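Local coordinates for PBP domain-containing protein (Vibrio parahaemolyticus, PDB 3MUQ) that is of unknown function but, as a member of the periplasmic binding protein superfamily, probably binds a small ligand outside the cytoplasm, at residues E5-H17 with G33-A46. Sequence-based numbering, arbitrary orientation.
Sequences EHVRLATTTSTYH and GYKVDVIAAGTGKA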
# COMPACT_ATOMS: atom_id res chain seq x y z
N GLU A 5 -26.81 0.77 5.17
CA GLU A 5 -26.21 -0.56 5.24
C GLU A 5 -24.95 -0.58 6.11
O GLU A 5 -24.00 0.18 5.89
CB GLU A 5 -25.95 -1.10 3.84
CG GLU A 5 -26.74 -2.34 3.53
CD GLU A 5 -26.32 -3.46 4.43
OE1 GLU A 5 -25.12 -3.46 4.79
OE2 GLU A 5 -27.16 -4.33 4.77
N HIS A 6 -24.94 -1.45 7.11
CA HIS A 6 -24.00 -1.28 8.21
C HIS A 6 -22.86 -2.28 8.22
O HIS A 6 -23.07 -3.48 8.05
CB HIS A 6 -24.74 -1.22 9.55
CG HIS A 6 -25.55 0.03 9.71
ND1 HIS A 6 -25.06 1.16 10.33
CD2 HIS A 6 -26.81 0.33 9.31
CE1 HIS A 6 -25.99 2.10 10.32
NE2 HIS A 6 -27.06 1.63 9.70
N VAL A 7 -21.65 -1.77 8.38
CA VAL A 7 -20.45 -2.58 8.39
C VAL A 7 -19.78 -2.40 9.74
O VAL A 7 -19.49 -1.28 10.14
CB VAL A 7 -19.46 -2.14 7.29
CG1 VAL A 7 -18.24 -3.06 7.27
CG2 VAL A 7 -20.16 -2.11 5.91
N ARG A 8 -19.56 -3.49 10.46
CA ARG A 8 -18.92 -3.42 11.76
C ARG A 8 -17.45 -3.79 11.63
O ARG A 8 -17.12 -4.87 11.15
CB ARG A 8 -19.64 -4.34 12.75
CG ARG A 8 -21.12 -4.02 12.92
CD ARG A 8 -21.79 -4.93 13.94
NE ARG A 8 -21.86 -6.32 13.48
CZ ARG A 8 -22.19 -6.68 12.25
NH1 ARG A 8 -22.49 -5.76 11.34
NH2 ARG A 8 -22.21 -7.98 11.92
N LEU A 9 -16.58 -2.88 12.08
CA LEU A 9 -15.13 -3.05 12.04
C LEU A 9 -14.58 -3.15 13.45
O LEU A 9 -14.79 -2.25 14.26
CB LEU A 9 -14.48 -1.82 11.36
CG LEU A 9 -12.95 -1.77 11.43
CD1 LEU A 9 -12.31 -2.94 10.63
CD2 LEU A 9 -12.42 -0.41 10.96
N ALA A 10 -13.88 -4.24 13.74
CA ALA A 10 -13.11 -4.32 14.99
C ALA A 10 -11.69 -3.84 14.70
O ALA A 10 -11.07 -4.27 13.72
CB ALA A 10 -13.09 -5.75 15.56
N THR A 11 -11.18 -2.94 15.53
CA THR A 11 -9.78 -2.54 15.39
C THR A 11 -9.16 -2.28 16.75
O THR A 11 -9.81 -2.47 17.78
CB THR A 11 -9.63 -1.27 14.50
OG1 THR A 11 -8.26 -1.11 14.09
CG2 THR A 11 -10.10 -0.03 15.24
N THR A 12 -7.91 -1.83 16.77
CA THR A 12 -7.24 -1.55 18.04
C THR A 12 -7.51 -0.15 18.59
O THR A 12 -7.85 0.78 17.86
CB THR A 12 -5.71 -1.71 17.94
OG1 THR A 12 -5.16 -0.57 17.27
CG2 THR A 12 -5.34 -2.99 17.18
N THR A 13 -7.34 -0.01 19.90
CA THR A 13 -7.45 1.28 20.57
C THR A 13 -6.45 2.26 19.98
O THR A 13 -6.80 3.40 19.72
CB THR A 13 -7.22 1.13 22.09
OG1 THR A 13 -8.00 0.04 22.58
CG2 THR A 13 -7.62 2.40 22.81
N SER A 14 -5.21 1.82 19.78
CA SER A 14 -4.19 2.62 19.10
C SER A 14 -4.76 3.25 17.85
O SER A 14 -4.72 4.47 17.66
CB SER A 14 -3.03 1.73 18.67
OG SER A 14 -2.10 1.58 19.72
N THR A 15 -5.27 2.38 16.98
CA THR A 15 -5.77 2.79 15.68
C THR A 15 -6.92 3.79 15.80
O THR A 15 -6.94 4.82 15.11
CB THR A 15 -6.23 1.55 14.89
OG1 THR A 15 -5.14 0.63 14.78
CG2 THR A 15 -6.71 1.95 13.51
N TYR A 16 -7.87 3.48 16.67
CA TYR A 16 -9.01 4.37 16.90
C TYR A 16 -8.55 5.76 17.30
O TYR A 16 -9.08 6.77 16.83
CB TYR A 16 -9.94 3.80 17.97
CG TYR A 16 -11.12 4.70 18.29
CD1 TYR A 16 -12.25 4.70 17.50
CD2 TYR A 16 -11.09 5.55 19.39
CE1 TYR A 16 -13.34 5.52 17.79
CE2 TYR A 16 -12.17 6.37 19.69
CZ TYR A 16 -13.29 6.35 18.88
OH TYR A 16 -14.36 7.17 19.18
N HIS A 17 -7.57 5.83 18.19
CA HIS A 17 -7.13 7.13 18.69
C HIS A 17 -6.22 7.85 17.71
O HIS A 17 -6.14 9.08 17.73
CB HIS A 17 -6.51 7.01 20.08
CG HIS A 17 -7.51 6.69 21.14
ND1 HIS A 17 -7.23 5.89 22.22
CD2 HIS A 17 -8.82 7.03 21.25
CE1 HIS A 17 -8.31 5.77 22.97
NE2 HIS A 17 -9.29 6.45 22.41
N GLY A 33 -22.19 4.62 0.28
CA GLY A 33 -23.40 4.53 1.07
C GLY A 33 -23.31 3.60 2.27
O GLY A 33 -24.27 3.46 3.02
N TYR A 34 -22.17 2.94 2.46
CA TYR A 34 -22.04 2.07 3.63
C TYR A 34 -21.66 2.90 4.85
O TYR A 34 -20.89 3.85 4.75
CB TYR A 34 -20.99 0.98 3.42
CG TYR A 34 -21.39 -0.13 2.48
CD1 TYR A 34 -22.35 -1.08 2.83
CD2 TYR A 34 -20.78 -0.24 1.24
CE1 TYR A 34 -22.69 -2.10 1.96
CE2 TYR A 34 -21.12 -1.24 0.38
CZ TYR A 34 -22.06 -2.17 0.73
OH TYR A 34 -22.35 -3.16 -0.18
N LYS A 35 -22.21 2.52 6.00
CA LYS A 35 -21.83 3.14 7.27
C LYS A 35 -20.99 2.19 8.11
O LYS A 35 -21.43 1.09 8.44
CB LYS A 35 -23.08 3.54 8.05
CG LYS A 35 -23.92 4.62 7.38
CD LYS A 35 -25.21 4.86 8.14
CE LYS A 35 -25.91 6.12 7.67
NZ LYS A 35 -25.04 7.30 7.90
N VAL A 36 -19.79 2.61 8.47
CA VAL A 36 -18.89 1.76 9.26
C VAL A 36 -18.97 2.10 10.76
O VAL A 36 -18.71 3.23 11.15
CB VAL A 36 -17.43 1.89 8.75
CG1 VAL A 36 -16.46 1.08 9.62
CG2 VAL A 36 -17.34 1.45 7.30
N ASP A 37 -19.34 1.12 11.58
CA ASP A 37 -19.23 1.26 13.04
C ASP A 37 -17.89 0.70 13.49
O ASP A 37 -17.55 -0.43 13.16
CB ASP A 37 -20.34 0.50 13.79
CG ASP A 37 -21.74 1.07 13.54
OD1 ASP A 37 -21.87 2.25 13.16
OD2 ASP A 37 -22.72 0.32 13.75
N VAL A 38 -17.13 1.49 14.23
CA VAL A 38 -15.84 1.06 14.73
C VAL A 38 -15.95 0.60 16.19
O VAL A 38 -16.53 1.30 17.03
CB VAL A 38 -14.81 2.19 14.64
CG1 VAL A 38 -13.43 1.69 15.05
CG2 VAL A 38 -14.76 2.73 13.23
N ILE A 39 -15.45 -0.59 16.47
CA ILE A 39 -15.37 -1.08 17.84
C ILE A 39 -13.90 -1.33 18.14
O ILE A 39 -13.28 -2.24 17.58
CB ILE A 39 -16.17 -2.39 18.05
CG1 ILE A 39 -17.65 -2.20 17.70
CG2 ILE A 39 -16.03 -2.87 19.49
CD1 ILE A 39 -17.99 -2.46 16.28
N ALA A 40 -13.35 -0.53 19.04
CA ALA A 40 -11.91 -0.52 19.29
C ALA A 40 -11.58 -1.22 20.59
O ALA A 40 -12.16 -0.93 21.63
CB ALA A 40 -11.40 0.90 19.30
N ALA A 41 -10.63 -2.14 20.54
CA ALA A 41 -10.24 -2.90 21.71
C ALA A 41 -8.79 -3.33 21.56
O ALA A 41 -8.09 -2.89 20.64
CB ALA A 41 -11.15 -4.13 21.88
N GLY A 42 -8.32 -4.19 22.46
CA GLY A 42 -7.00 -4.77 22.34
C GLY A 42 -6.96 -5.70 21.15
O GLY A 42 -8.00 -6.10 20.62
N THR A 43 -5.76 -6.05 20.71
CA THR A 43 -5.57 -6.89 19.54
C THR A 43 -6.23 -8.25 19.68
O THR A 43 -6.97 -8.68 18.79
CB THR A 43 -4.09 -7.08 19.24
OG1 THR A 43 -3.53 -5.82 18.86
CG2 THR A 43 -3.89 -8.09 18.10
N GLY A 44 -5.97 -8.94 20.79
CA GLY A 44 -6.57 -10.25 21.01
C GLY A 44 -8.09 -10.18 21.01
O GLY A 44 -8.76 -11.09 20.52
N LYS A 45 -8.64 -9.09 21.55
CA LYS A 45 -10.09 -8.95 21.65
C LYS A 45 -10.71 -8.62 20.29
O LYS A 45 -11.71 -9.22 19.88
CB LYS A 45 -10.46 -7.88 22.69
CG LYS A 45 -11.93 -7.47 22.69
CD LYS A 45 -12.88 -8.62 23.02
CE LYS A 45 -13.33 -8.57 24.48
NZ LYS A 45 -12.54 -9.45 25.38
N ALA A 46 -10.10 -7.68 19.57
CA ALA A 46 -10.52 -7.40 18.21
C ALA A 46 -10.58 -8.70 17.39
O ALA A 46 -11.59 -8.98 16.75
CB ALA A 46 -9.56 -6.40 17.54
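Val7, Lys35 and Leu9 bury the most surface where strand 6-12 pairs in parallel with strand 35-41. Val7 bonds through both its N and its O to strand 35-41, reaching the residues before and after Val36. Its N donates to Lys35 O at 2.9 Å, nearly straight at 171°, and its O accepts the N-H of Asp37. The same pattern recurs at Leu9, whose N meets Asp37 O and whose O takes the N-H of Ile39, and again at Thr11.

With CG1 anti to its backbone N (chi1 -177°), Val7 places CG2 beside that N, where it meets Tyr34 CD1 at 3.9 Å. The Tyr34 ring also lies alongside the Glu5 side chain, with Glu5 O at its edge in the ring plane. Leu9 lies on the same face of the sheet as Val7 and Val36, and its CB sits 3.9 Å from Val36 CG1. Farther along, Thr11 CG2 touches Val38 CG1 at 3.8 Å. Helix 20-32 covers Tyr34, Val36 and Val38 here, while Leu57 lies against Val7 and Leu9.

Lys35 is on the other face. Its chain runs beside the His6 side chain in the same direction, with CD 3.6 Å from His6 CE1. Its NZ leads away to a salt bridge with Glu29. Arg8 is also on this face, and its guanidinium turns to Asp56.

Each strand leads into a helix, with Thr12 and Gly42 as the N-cap residues. Thr13 N makes a weak bond to Ala41 O, and Tyr16 CB packs on Ala40 CB at 3.5 Å. Helix 20-32 lies in the connection between the strands, giving a beta-alpha-beta crossover. Such parallel strands, ending at helix N-termini, are typical of the alpha/beta domains of periplasmic binding proteins.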